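Local coordinates for tricorn protease (Thermoplasma acidophilum, PDB 1K32), which hydrolyses peptide bonds as a serine protease and probably breaks down, as a hexamer, peptides released by the proteasome, at residues F392-N397 and T424-S429; F434-F439 and I454-M459; L149-A154 and G162-G167; D110-D115 and T155-A160; K590-K595 and V603-N608. All coordinates share one frame; numbering follows the deposited sequence.

Contact 1 (F392-N397 and T424-S429); sequences FAVVAN and TDFTIS
Val394 and Phe426 carry this contact between two adjacent blades of the seven-bladed beta-propeller. The strands belong to different sheets. They run antiparallel at 174°, with axes 8.9 Å apart, and no hydrogen bond crosses. One sheet lies on the other mainly through side chains.

The main bump is the CG1 methyl of Val394. It sits over the middle of the Phe426 ring, 3.6 Å from the ring centroid to CG1 and 13° off the normal, a CH-pi contact. Phe426 holds its ring up to meet it with CG between the backbone N and the carbonyl carbon (chi1 55°). The backbone joins in as well, with Val394 O 3.5 Å from Phe426 CZ. Ala396 CB sits at the edge of the same ring, near its plane and beside CE1. Beyond it, the CB of Ala396 also meets Thr424.

The other branch of Val394 points elsewhere. Val394 CG2 meets the CD1 tip of Ile428 head on, at 3.5 Å. Ile428 touches both Val394 and Phe392.

Further residues touch the interface at the sides. Ile435 touches both Phe392 and Val394 from the neighbouring strand 434-441. Tyr437 of that strand and Ala383 of strand 381-386 touch Phe426. At the Phe392 end, the ring and Ile428 slide past each other in opposite directions. The Ile428 CG2 methyl approaches the ring obliquely, 3.9 Å from Phe392 CZ.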
# COMPACT_ATOMS: atom_id res chain seq x y z
N PHE A 392 24.17 -11.04 41.28
CA PHE A 392 23.58 -12.19 41.95
C PHE A 392 22.54 -12.89 41.11
O PHE A 392 21.98 -12.32 40.18
CB PHE A 392 22.96 -11.77 43.30
CG PHE A 392 21.77 -10.84 43.17
CD1 PHE A 392 21.94 -9.46 43.28
CD2 PHE A 392 20.50 -11.35 42.91
CE1 PHE A 392 20.85 -8.60 43.14
CE2 PHE A 392 19.40 -10.49 42.77
CZ PHE A 392 19.57 -9.11 42.88
N ALA A 393 22.29 -14.14 41.45
CA ALA A 393 21.29 -14.92 40.77
C ALA A 393 20.19 -15.20 41.78
O ALA A 393 20.42 -15.11 42.99
CB ALA A 393 21.88 -16.24 40.28
N VAL A 394 19.00 -15.52 41.28
CA VAL A 394 17.86 -15.89 42.11
C VAL A 394 17.54 -17.33 41.71
O VAL A 394 17.46 -17.66 40.52
CB VAL A 394 16.64 -14.98 41.85
CG1 VAL A 394 15.46 -15.46 42.68
CG2 VAL A 394 16.99 -13.54 42.20
N VAL A 395 17.38 -18.19 42.71
CA VAL A 395 17.13 -19.61 42.50
C VAL A 395 15.94 -20.12 43.31
O VAL A 395 15.65 -19.60 44.38
CB VAL A 395 18.40 -20.44 42.90
CG1 VAL A 395 18.10 -21.92 42.92
CG2 VAL A 395 19.53 -20.14 41.94
N ALA A 396 15.26 -21.14 42.78
CA ALA A 396 14.14 -21.76 43.46
C ALA A 396 14.35 -23.27 43.42
O ALA A 396 14.66 -23.83 42.37
CB ALA A 396 12.83 -21.39 42.76
N ASN A 397 14.16 -23.94 44.56
CA ASN A 397 14.36 -25.38 44.61
C ASN A 397 13.11 -26.12 45.10
O ASN A 397 12.09 -25.50 45.42
CB ASN A 397 15.57 -25.71 45.50
CG ASN A 397 15.46 -25.13 46.90
OD1 ASN A 397 16.47 -24.89 47.58
ND2 ASN A 397 14.23 -24.92 47.36
N THR A 424 8.73 -20.54 41.80
CA THR A 424 9.37 -20.43 40.50
C THR A 424 9.02 -19.17 39.68
O THR A 424 9.67 -18.89 38.68
CB THR A 424 9.07 -21.69 39.65
OG1 THR A 424 7.66 -21.88 39.55
CG2 THR A 424 9.67 -22.92 40.30
N ASP A 425 8.00 -18.43 40.11
CA ASP A 425 7.58 -17.21 39.41
C ASP A 425 8.16 -15.98 40.15
O ASP A 425 7.62 -15.54 41.16
CB ASP A 425 6.04 -17.14 39.37
CG ASP A 425 5.50 -16.02 38.49
OD1 ASP A 425 4.26 -15.94 38.31
OD2 ASP A 425 6.30 -15.21 37.97
N PHE A 426 9.27 -15.44 39.64
CA PHE A 426 9.93 -14.28 40.25
C PHE A 426 10.57 -13.38 39.22
O PHE A 426 10.78 -13.78 38.08
CB PHE A 426 11.01 -14.72 41.26
CG PHE A 426 12.05 -15.66 40.70
CD1 PHE A 426 12.01 -17.02 41.01
CD2 PHE A 426 13.10 -15.19 39.91
CE1 PHE A 426 13.01 -17.89 40.55
CE2 PHE A 426 14.10 -16.06 39.44
CZ PHE A 426 14.05 -17.40 39.76
N THR A 427 10.88 -12.15 39.63
CA THR A 427 11.49 -11.17 38.74
C THR A 427 12.41 -10.25 39.55
O THR A 427 12.23 -10.11 40.76
CB THR A 427 10.40 -10.34 38.01
OG1 THR A 427 10.98 -9.64 36.90
CG2 THR A 427 9.75 -9.32 38.95
N ILE A 428 13.38 -9.64 38.89
CA ILE A 428 14.32 -8.75 39.57
C ILE A 428 14.26 -7.37 38.96
O ILE A 428 14.36 -7.24 37.74
CB ILE A 428 15.77 -9.26 39.42
CG1 ILE A 428 15.83 -10.75 39.72
CG2 ILE A 428 16.69 -8.47 40.36
CD1 ILE A 428 17.16 -11.37 39.43
N SER A 429 14.13 -6.33 39.80
CA SER A 429 14.08 -4.95 39.32
C SER A 429 15.37 -4.59 38.58
O SER A 429 16.44 -5.14 38.88
CB SER A 429 13.86 -3.97 40.49
OG SER A 429 14.87 -4.07 41.49

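Contact 2 (F434-F439 and I454-M459); sequences FIAYGF and IHVYDM
His455 touches two aromatic side chains of the partner strand, Tyr437 and Phe439, with a different part for each. The three form an aromatic cluster on a beta-hairpin, made by the two middle strands of a propeller blade. The CB of His455 lies over the face of the Tyr437 ring, 3.4 Å from CZ. Its imidazole lies nearly parallel to the Phe439 ring, with planes 16° apart. Those two rings are slid so far that they barely overlap. The CB of Phe439 covers a face of the imidazole instead. Tyr437 reaches across to His455 because its CG stands between the backbone N and the carbonyl carbon (chi1 54°). Its hydroxyl is bonded to Glu416 of the preceding blade, which fixes the far end of the ring.

The backbone pairing is regular. Ile435 with Tyr457 and Tyr437 with His455 are hydrogen-bonded antiparallel pairs. The shortest bond runs from Tyr457 N to Ile435 O, 2.7 Å and almost straight at 174°. Ile435, Tyr437, His455 and Tyr457 share one face of the sheet, which meets Ile415 and Glu416 of strand 412-417.

Phe434, Ala436, Val456 and Asp458 share the other face, toward Phe479 of the next blade. There the Phe434 ring lies alongside the Asp458 carboxylate, whose OD1 takes a hydrogen bond from Glu460 N and a salt bridge from Arg433. On this face Ile454 folds its CD1 over the chain at Gly438, with CD1 3.8 Å from Gly438 CA.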
# COMPACT_ATOMS: atom_id res chain seq x y z
N PHE A 434 14.99 -4.86 44.20
CA PHE A 434 13.85 -5.66 44.65
C PHE A 434 13.68 -6.97 43.88
O PHE A 434 14.04 -7.09 42.70
CB PHE A 434 12.54 -4.87 44.52
CG PHE A 434 12.63 -3.45 44.98
CD1 PHE A 434 12.85 -2.42 44.07
CD2 PHE A 434 12.48 -3.12 46.32
CE1 PHE A 434 12.92 -1.09 44.49
CE2 PHE A 434 12.55 -1.79 46.75
CZ PHE A 434 12.77 -0.78 45.84
N ILE A 435 13.09 -7.94 44.57
CA ILE A 435 12.81 -9.24 43.98
C ILE A 435 11.34 -9.49 44.30
O ILE A 435 10.95 -9.57 45.47
CB ILE A 435 13.70 -10.35 44.59
CG1 ILE A 435 15.18 -9.99 44.40
CG2 ILE A 435 13.39 -11.70 43.94
CD1 ILE A 435 16.17 -10.98 44.99
N ALA A 436 10.51 -9.56 43.27
CA ALA A 436 9.08 -9.81 43.47
C ALA A 436 8.83 -11.24 43.04
O ALA A 436 9.35 -11.69 42.02
CB ALA A 436 8.25 -8.85 42.62
N TYR A 437 8.01 -11.95 43.81
CA TYR A 437 7.73 -13.35 43.51
C TYR A 437 6.36 -13.81 44.02
O TYR A 437 5.86 -13.30 45.02
CB TYR A 437 8.82 -14.23 44.11
CG TYR A 437 9.04 -13.99 45.59
CD1 TYR A 437 8.41 -14.78 46.55
CD2 TYR A 437 9.87 -12.96 46.03
CE1 TYR A 437 8.60 -14.55 47.92
CE2 TYR A 437 10.07 -12.71 47.41
CZ TYR A 437 9.43 -13.51 48.34
OH TYR A 437 9.58 -13.23 49.68
N GLY A 438 5.77 -14.77 43.30
CA GLY A 438 4.50 -15.34 43.70
C GLY A 438 4.75 -16.31 44.85
O GLY A 438 5.55 -17.25 44.73
N PHE A 439 4.08 -16.08 45.97
CA PHE A 439 4.27 -16.90 47.15
C PHE A 439 3.09 -17.83 47.46
O PHE A 439 2.04 -17.38 47.91
CB PHE A 439 4.58 -15.98 48.35
CG PHE A 439 4.94 -16.72 49.61
CD1 PHE A 439 4.01 -16.86 50.63
CD2 PHE A 439 6.19 -17.31 49.76
CE1 PHE A 439 4.33 -17.56 51.80
CE2 PHE A 439 6.52 -18.02 50.91
CZ PHE A 439 5.59 -18.15 51.94
N ILE A 454 1.71 -12.02 45.90
CA ILE A 454 2.99 -11.52 45.44
C ILE A 454 3.74 -10.95 46.64
O ILE A 454 3.17 -10.18 47.41
CB ILE A 454 2.83 -10.39 44.40
CG1 ILE A 454 2.11 -10.93 43.15
CG2 ILE A 454 4.21 -9.79 44.06
CD1 ILE A 454 2.75 -12.16 42.54
N HIS A 455 4.98 -11.36 46.83
CA HIS A 455 5.81 -10.84 47.92
C HIS A 455 6.97 -10.09 47.28
O HIS A 455 7.44 -10.47 46.21
CB HIS A 455 6.40 -11.96 48.78
CG HIS A 455 5.47 -12.47 49.83
ND1 HIS A 455 4.18 -12.01 49.97
CD2 HIS A 455 5.64 -13.43 50.77
CE1 HIS A 455 3.59 -12.67 50.96
NE2 HIS A 455 4.45 -13.53 51.46
N VAL A 456 7.43 -9.03 47.92
CA VAL A 456 8.54 -8.28 47.38
C VAL A 456 9.66 -8.20 48.42
O VAL A 456 9.43 -7.79 49.56
CB VAL A 456 8.13 -6.85 46.99
CG1 VAL A 456 9.35 -6.11 46.45
CG2 VAL A 456 7.01 -6.90 45.97
N TYR A 457 10.85 -8.60 48.00
CA TYR A 457 12.03 -8.59 48.86
C TYR A 457 12.91 -7.39 48.56
O TYR A 457 13.31 -7.17 47.41
CB TYR A 457 12.84 -9.87 48.64
CG TYR A 457 14.06 -9.99 49.51
CD1 TYR A 457 13.93 -10.14 50.90
CD2 TYR A 457 15.34 -9.97 48.97
CE1 TYR A 457 15.05 -10.26 51.71
CE2 TYR A 457 16.48 -10.09 49.78
CZ TYR A 457 16.32 -10.24 51.15
OH TYR A 457 17.42 -10.34 51.97
N ASP A 458 13.21 -6.60 49.58
CA ASP A 458 14.07 -5.43 49.43
C ASP A 458 15.49 -5.80 49.85
O ASP A 458 15.75 -6.05 51.03
CB ASP A 458 13.57 -4.27 50.30
CG ASP A 458 14.30 -2.95 50.02
OD1 ASP A 458 15.43 -2.96 49.48
OD2 ASP A 458 13.75 -1.88 50.36
N MET A 459 16.39 -5.85 48.87
CA MET A 459 17.80 -6.18 49.11
C MET A 459 18.40 -5.23 50.15
O MET A 459 19.31 -5.61 50.90
CB MET A 459 18.60 -6.10 47.81
CG MET A 459 18.28 -7.19 46.80
SD MET A 459 18.95 -8.80 47.25
CE MET A 459 20.56 -8.71 46.54

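Contact 3 (L149-A154 and G162-G167); sequences LNLGPA and GRRVIG
The carbonyl oxygen of Ala154 is gripped by two hydroxyls, Ser123 OG and Thr134 OG1. Both bonds anchor the loop 149-154 on the blade it has just left. The methyl of the same alanine turns the other way, to strand 163-168 of the next blade. There Ala154 CB meets Ile166 CG2 at 3.8 Å, and it also lies close to the carbonyl oxygen of Gly167.

The loop is the link between two neighbouring blades of the six-bladed beta-propeller. It leaves the outermost strand of one and leads to the innermost strand of the other. No hydrogen bond joins the two segments, and the contact rests mostly on side chains.

Leu151 does most of the work. Its CB and CD1 each lie 3.8 Å from Ile166 CD1. The isoleucine brings that methyl there with CG1 anti to its carbonyl carbon (chi1 -65°). CD1 of Leu151 also touches Arg164, 3.8 Å from CD. The other methyl, CD2, lies over one face of the Arg164 guanidinium. Arg164 is bent at chi3, and its NH2 makes a salt bridge to Glu190 of the adjacent strand.

Phe196 and Leu1015 touch Leu151 as well, the latter from helix 1011-1015. Alanine in place of Leu151 would probably leave a gap beside Ile166 CD1 and uncover one face of the Arg164 guanidinium. The chemistry is divided. The loop offers hydrocarbon to the strand, while the arginine's charge is met by a glutamate of its own sheet. Leu151 can thus lie over the guanidinium face while NH2 keeps its ion pair.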
# COMPACT_ATOMS: atom_id res chain seq x y z
N LEU A 149 -10.86 -66.40 18.91
CA LEU A 149 -11.17 -67.59 19.69
C LEU A 149 -12.31 -67.28 20.64
O LEU A 149 -12.92 -68.18 21.18
CB LEU A 149 -9.93 -68.05 20.47
CG LEU A 149 -8.69 -68.34 19.61
CD1 LEU A 149 -7.69 -69.12 20.44
CD2 LEU A 149 -9.07 -69.13 18.34
N ASN A 150 -12.57 -65.99 20.83
CA ASN A 150 -13.66 -65.52 21.69
C ASN A 150 -13.60 -66.03 23.11
O ASN A 150 -14.62 -66.45 23.66
CB ASN A 150 -14.99 -65.92 21.07
CG ASN A 150 -15.22 -65.25 19.75
OD1 ASN A 150 -15.69 -65.87 18.80
ND2 ASN A 150 -14.87 -63.98 19.66
N LEU A 151 -12.42 -66.00 23.71
CA LEU A 151 -12.25 -66.46 25.08
C LEU A 151 -12.01 -65.27 26.01
O LEU A 151 -11.65 -65.45 27.18
CB LEU A 151 -11.07 -67.44 25.14
CG LEU A 151 -11.28 -68.75 24.37
CD1 LEU A 151 -9.95 -69.43 24.06
CD2 LEU A 151 -12.19 -69.66 25.18
N GLY A 152 -12.24 -64.07 25.49
CA GLY A 152 -12.04 -62.86 26.26
C GLY A 152 -10.59 -62.42 26.26
O GLY A 152 -9.76 -63.05 25.61
N PRO A 153 -10.24 -61.34 26.98
CA PRO A 153 -8.84 -60.88 27.01
C PRO A 153 -7.92 -61.93 27.63
O PRO A 153 -8.28 -62.59 28.59
CB PRO A 153 -8.90 -59.60 27.85
CG PRO A 153 -10.09 -59.83 28.75
CD PRO A 153 -11.10 -60.47 27.80
N ALA A 154 -6.74 -62.08 27.05
CA ALA A 154 -5.78 -63.05 27.57
C ALA A 154 -4.38 -62.69 27.10
O ALA A 154 -4.20 -61.99 26.09
CB ALA A 154 -6.14 -64.46 27.12
N GLY A 162 -5.74 -81.62 25.18
CA GLY A 162 -6.88 -81.10 24.46
C GLY A 162 -7.54 -79.87 25.06
O GLY A 162 -8.20 -79.11 24.34
N ARG A 163 -7.40 -79.65 26.36
CA ARG A 163 -8.04 -78.48 26.94
C ARG A 163 -7.19 -77.22 26.97
O ARG A 163 -5.97 -77.28 27.14
CB ARG A 163 -8.59 -78.78 28.34
CG ARG A 163 -7.75 -79.68 29.20
CD ARG A 163 -8.42 -79.85 30.55
NE ARG A 163 -7.57 -80.55 31.50
CZ ARG A 163 -7.74 -80.52 32.82
NH1 ARG A 163 -6.91 -81.20 33.60
NH2 ARG A 163 -8.72 -79.81 33.36
N ARG A 164 -7.85 -76.08 26.79
CA ARG A 164 -7.19 -74.79 26.75
C ARG A 164 -6.89 -74.24 28.15
O ARG A 164 -7.73 -74.31 29.04
CB ARG A 164 -8.07 -73.78 26.00
CG ARG A 164 -8.60 -74.29 24.65
CD ARG A 164 -9.15 -73.14 23.80
NE ARG A 164 -10.48 -73.40 23.24
CZ ARG A 164 -11.52 -73.79 23.96
NH1 ARG A 164 -12.69 -73.99 23.39
NH2 ARG A 164 -11.38 -73.99 25.26
N VAL A 165 -5.68 -73.72 28.32
CA VAL A 165 -5.25 -73.12 29.58
C VAL A 165 -5.07 -71.64 29.27
O VAL A 165 -4.35 -71.26 28.35
CB VAL A 165 -3.91 -73.70 30.09
CG1 VAL A 165 -3.59 -73.11 31.46
CG2 VAL A 165 -3.99 -75.22 30.19
N ILE A 166 -5.75 -70.79 30.04
CA ILE A 166 -5.69 -69.37 29.77
C ILE A 166 -5.05 -68.55 30.86
O ILE A 166 -5.42 -68.62 32.03
CB ILE A 166 -7.10 -68.84 29.44
CG1 ILE A 166 -7.57 -69.50 28.13
CG2 ILE A 166 -7.10 -67.32 29.35
CD1 ILE A 166 -9.01 -69.26 27.77
N GLY A 167 -4.05 -67.77 30.45
CA GLY A 167 -3.37 -66.89 31.37
C GLY A 167 -3.91 -65.49 31.14
O GLY A 167 -3.87 -64.97 30.02

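Contact 4 (D110-D115 and T155-A160); sequences DVAGFD and THILFA
Ala112 meets strand 156-160 with both its backbone and its methyl. Its carbonyl oxygen accepts the one direct hydrogen bond across the contact, from Ile157 N at 3.0 Å. The N-H comes from above the carbonyl plane, 44° out of it. Ala112 CB lies 3.5 Å from Thr155 O.

Ile157 answers with its CG2 methyl, which is 4.2 Å from Ala112 CB. Its CG1 branch is anti to the backbone N (chi1 179°), and the end of the side chain leads away. Ile157 also touches Ile121 and Leu136 of the blade of strand 110-114.

The strands run nearly parallel, 14° apart. They are the innermost strands of adjacent blades in the six-bladed propeller, so they do not pair as one sheet. Two waters link the backbones. One donates to both Val111 O and Thr155 O. The other accepts from Phe114 N and donates to Ile157 O. Each strand also carries a classic bulge toward its own sheet. Ala112 and Gly113 both face Ile121, and Thr155 and His156 both face Gly167. Gly113 has to be bare here, since a CB would run into Ile157 O.

Phe159 covers the other end. Asp115 CA sits over one face of its ring, 3.8 Å from the centroid to CA, a CH-pi contact. Phe114 O lies 3.3 Å from CD1 of Phe159. A serine replacing Phe159 would probably leave the backbone at Asp115 without its cover. Asp115 turns its carboxylate away from the ring, and OD2 is bonded to Asn119 N.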
# COMPACT_ATOMS: atom_id res chain seq x y z
N ASP A 110 1.04 -59.45 20.75
CA ASP A 110 2.15 -60.36 20.93
C ASP A 110 1.73 -61.80 20.64
O ASP A 110 0.58 -62.06 20.31
CB ASP A 110 2.62 -60.25 22.39
CG ASP A 110 4.04 -60.76 22.59
OD1 ASP A 110 4.57 -60.58 23.72
OD2 ASP A 110 4.62 -61.34 21.66
N VAL A 111 2.69 -62.71 20.74
CA VAL A 111 2.43 -64.13 20.53
C VAL A 111 1.80 -64.59 21.84
O VAL A 111 2.29 -64.25 22.91
CB VAL A 111 3.74 -64.89 20.31
CG1 VAL A 111 3.48 -66.39 20.36
CG2 VAL A 111 4.35 -64.49 18.98
N ALA A 112 0.72 -65.35 21.75
CA ALA A 112 0.04 -65.83 22.95
C ALA A 112 0.28 -67.32 23.18
O ALA A 112 0.22 -67.80 24.33
CB ALA A 112 -1.46 -65.56 22.84
N GLY A 113 0.54 -68.05 22.10
CA GLY A 113 0.78 -69.47 22.19
C GLY A 113 0.56 -70.15 20.84
O GLY A 113 0.39 -69.49 19.81
N PHE A 114 0.60 -71.48 20.84
CA PHE A 114 0.41 -72.25 19.63
C PHE A 114 -0.58 -73.37 19.91
O PHE A 114 -0.47 -74.06 20.92
CB PHE A 114 1.73 -72.83 19.13
CG PHE A 114 2.79 -71.80 18.90
CD1 PHE A 114 3.62 -71.39 19.94
CD2 PHE A 114 2.97 -71.23 17.64
CE1 PHE A 114 4.61 -70.43 19.74
CE2 PHE A 114 3.96 -70.28 17.42
CZ PHE A 114 4.78 -69.87 18.48
N ASP A 115 -1.55 -73.55 19.01
CA ASP A 115 -2.54 -74.58 19.19
C ASP A 115 -1.95 -75.95 18.87
O ASP A 115 -0.82 -76.04 18.40
CB ASP A 115 -3.80 -74.27 18.36
CG ASP A 115 -3.59 -74.46 16.87
OD1 ASP A 115 -4.39 -73.89 16.09
OD2 ASP A 115 -2.66 -75.17 16.46
N THR A 155 -3.40 -63.18 27.84
CA THR A 155 -2.01 -62.93 27.53
C THR A 155 -1.38 -64.21 26.99
O THR A 155 -0.65 -64.19 26.00
CB THR A 155 -1.24 -62.49 28.79
OG1 THR A 155 -1.87 -61.32 29.35
CG2 THR A 155 0.20 -62.18 28.46
N HIS A 156 -1.66 -65.32 27.66
CA HIS A 156 -1.12 -66.61 27.25
C HIS A 156 -2.20 -67.68 27.11
O HIS A 156 -3.21 -67.67 27.82
CB HIS A 156 -0.10 -67.13 28.26
CG HIS A 156 1.08 -66.24 28.48
ND1 HIS A 156 1.08 -65.21 29.40
CD2 HIS A 156 2.31 -66.23 27.91
CE1 HIS A 156 2.25 -64.62 29.40
NE2 HIS A 156 3.02 -65.21 28.50
N ILE A 157 -1.99 -68.60 26.17
CA ILE A 157 -2.89 -69.71 26.01
C ILE A 157 -2.03 -70.94 25.78
O ILE A 157 -1.15 -70.95 24.92
CB ILE A 157 -3.88 -69.55 24.81
CG1 ILE A 157 -4.76 -70.81 24.74
CG2 ILE A 157 -3.12 -69.37 23.49
CD1 ILE A 157 -6.04 -70.61 23.98
N LEU A 158 -2.26 -71.97 26.59
CA LEU A 158 -1.53 -73.21 26.48
C LEU A 158 -2.56 -74.31 26.24
O LEU A 158 -3.75 -74.13 26.52
CB LEU A 158 -0.76 -73.48 27.77
CG LEU A 158 0.05 -72.31 28.32
CD1 LEU A 158 0.66 -72.70 29.66
CD2 LEU A 158 1.13 -71.90 27.32
N PHE A 159 -2.10 -75.44 25.73
CA PHE A 159 -3.01 -76.55 25.47
C PHE A 159 -2.45 -77.79 26.13
O PHE A 159 -1.28 -78.12 25.97
CB PHE A 159 -3.16 -76.78 23.97
CG PHE A 159 -3.76 -75.62 23.24
CD1 PHE A 159 -3.02 -74.46 23.03
CD2 PHE A 159 -5.06 -75.68 22.75
CE1 PHE A 159 -3.58 -73.37 22.35
CE2 PHE A 159 -5.63 -74.61 22.07
CZ PHE A 159 -4.88 -73.45 21.86
N ALA A 160 -3.30 -78.48 26.87
CA ALA A 160 -2.91 -79.70 27.56
C ALA A 160 -4.03 -80.72 27.45
O ALA A 160 -5.18 -80.43 27.77
CB ALA A 160 -2.60 -79.40 29.02
O HOH W 1 0.83 -62.22 24.53
O HOH W 2 0.80 -72.59 23.38

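Contact 5 (K590-K595 and V603-N608); sequences KGVLLK and VTEVKN
Leu593 and Val606 stand side by side, with Leu593 CD2 4.1 Å from Val606 CG1. Their backbones meet too, by a 2.9 Å bond from Val606 N to Leu593 O. Leu593 N bonds in turn to Lys607 O, nearly straight at 173°. Val606 and Lys607 thus both face Leu593, which makes a classic beta bulge in this antiparallel hairpin. Past the bulge, Lys595 and Thr604 form a hydrogen-bonded pair, with Lys595 N 2.7 Å from Thr604 O.

The bulge sets the side chains around it. It turns Val606 toward the partner strand, and its CG2 touches Lys595 CB at 3.5 Å. Lys595 and Thr604 lie alongside each other, pointing the same way, and the lysine then extends away. Val592 packs tightly on the other strand through one methyl. CG2 stands anti to the backbone N, which leaves CG1 between N and the carbonyl carbon (chi1 54°). Val592 CG2 lies 3.0 Å from Lys607 O and 3.3 Å from Glu605 CG. The valine and glutamate side chains cross at about a right angle. Leu594 covers Val603 and the backbone at Glu605.

Strand 568-573 runs alongside 591-597 on its other edge. Its Leu570 touches both Leu593 and Val606, and Ser573 touches Val592 and Leu594. The end of Lys607 leads away from the partner strand. Its NZ makes a salt bridge to Glu642. The hairpin forms the two outer strands of its propeller blade. Lys607 ties the outermost strand to the following blade, at Phe634 of strand 631-635 by a cation-pi contact and at Pro639 and Glu642 beyond it.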
# COMPACT_ATOMS: atom_id res chain seq x y z
N LYS A 590 -1.54 -22.88 22.84
CA LYS A 590 -1.29 -21.78 21.92
C LYS A 590 -1.64 -20.41 22.49
O LYS A 590 -2.69 -20.23 23.09
CB LYS A 590 -2.06 -21.99 20.61
CG LYS A 590 -1.56 -23.14 19.76
CD LYS A 590 -2.21 -23.11 18.38
CE LYS A 590 -1.67 -24.23 17.48
NZ LYS A 590 -2.32 -24.24 16.13
N GLY A 591 -0.76 -19.44 22.26
CA GLY A 591 -0.99 -18.11 22.77
C GLY A 591 -0.68 -17.02 21.77
O GLY A 591 -0.17 -17.28 20.68
N VAL A 592 -0.98 -15.79 22.15
CA VAL A 592 -0.73 -14.64 21.29
C VAL A 592 -0.12 -13.51 22.12
O VAL A 592 -0.36 -13.40 23.32
CB VAL A 592 -2.05 -14.14 20.64
CG1 VAL A 592 -3.10 -13.88 21.70
CG2 VAL A 592 -1.78 -12.87 19.85
N LEU A 593 0.71 -12.70 21.47
CA LEU A 593 1.35 -11.57 22.11
C LEU A 593 0.55 -10.34 21.73
O LEU A 593 0.38 -10.03 20.55
CB LEU A 593 2.79 -11.42 21.63
CG LEU A 593 3.62 -10.34 22.34
CD1 LEU A 593 3.78 -10.70 23.82
CD2 LEU A 593 4.97 -10.23 21.67
N LEU A 594 0.03 -9.65 22.74
CA LEU A 594 -0.78 -8.47 22.49
C LEU A 594 -0.06 -7.22 22.92
O LEU A 594 0.81 -7.25 23.79
CB LEU A 594 -2.11 -8.59 23.25
CG LEU A 594 -2.97 -9.80 22.88
CD1 LEU A 594 -4.13 -9.92 23.86
CD2 LEU A 594 -3.49 -9.65 21.45
N LYS A 595 -0.42 -6.11 22.29
CA LYS A 595 0.18 -4.82 22.61
C LYS A 595 -0.92 -3.87 23.03
O LYS A 595 -1.86 -3.61 22.28
CB LYS A 595 0.90 -4.27 21.38
CG LYS A 595 1.55 -2.92 21.56
CD LYS A 595 2.20 -2.50 20.24
CE LYS A 595 2.86 -1.13 20.33
NZ LYS A 595 3.39 -0.71 18.99
N VAL A 603 -5.65 -2.13 21.83
CA VAL A 603 -4.94 -3.40 21.91
C VAL A 603 -4.78 -3.99 20.51
O VAL A 603 -5.75 -4.08 19.76
CB VAL A 603 -5.72 -4.43 22.76
CG1 VAL A 603 -5.01 -5.77 22.73
CG2 VAL A 603 -5.85 -3.93 24.18
N THR A 604 -3.56 -4.37 20.16
CA THR A 604 -3.30 -4.94 18.84
C THR A 604 -2.49 -6.23 18.97
O THR A 604 -1.81 -6.44 19.98
CB THR A 604 -2.51 -3.95 17.94
OG1 THR A 604 -1.32 -3.54 18.61
CG2 THR A 604 -3.35 -2.72 17.64
N GLU A 605 -2.57 -7.08 17.96
CA GLU A 605 -1.85 -8.35 17.95
C GLU A 605 -0.46 -8.17 17.36
O GLU A 605 -0.31 -7.67 16.24
CB GLU A 605 -2.62 -9.38 17.13
CG GLU A 605 -2.15 -10.80 17.33
CD GLU A 605 -3.00 -11.80 16.57
OE1 GLU A 605 -2.80 -11.93 15.35
OE2 GLU A 605 -3.88 -12.43 17.19
N VAL A 606 0.55 -8.58 18.10
CA VAL A 606 1.93 -8.46 17.65
C VAL A 606 2.44 -9.74 17.02
O VAL A 606 3.23 -9.70 16.09
CB VAL A 606 2.87 -8.09 18.83
CG1 VAL A 606 4.30 -7.97 18.34
CG2 VAL A 606 2.41 -6.80 19.47
N LYS A 607 1.98 -10.88 17.54
CA LYS A 607 2.41 -12.18 17.03
C LYS A 607 1.45 -13.25 17.53
O LYS A 607 1.01 -13.20 18.68
CB LYS A 607 3.82 -12.48 17.55
CG LYS A 607 4.57 -13.56 16.80
CD LYS A 607 5.03 -13.06 15.43
CE LYS A 607 6.03 -11.91 15.54
NZ LYS A 607 6.63 -11.58 14.21
N ASN A 608 1.13 -14.23 16.68
CA ASN A 608 0.23 -15.30 17.09
C ASN A 608 0.88 -16.67 16.94
O ASN A 608 2.04 -16.77 16.54
CB ASN A 608 -1.08 -15.26 16.30
CG ASN A 608 -0.88 -15.47 14.80
OD1 ASN A 608 0.21 -15.82 14.35
ND2 ASN A 608 -1.94 -15.26 14.03

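Overall arrangement
The five contacts sample two propellers. Contacts 3 and 4 belong to the six-bladed one. Contacts 1, 2 and 5 belong to the seven-bladed one. Contacts 1 and 2 share a blade and touch, their centres 9 Å apart. Contacts 3 and 4 meet through the neighbouring strands 156-160 and 163-168. Contacts 2 and 3 are buried, and contacts 1, 4 and 5 partly so. Contacts 2 and 5 lie within blades and rest on backbone hydrogen bonds, the former aromatic, the latter bulged. Contacts 1, 3 and 4 join different blades. Contacts 1 and 3 use mainly apolar side chains without hydrogen bonds, with an arginine added in contact 3. Contact 4 has one direct bond and bridging waters.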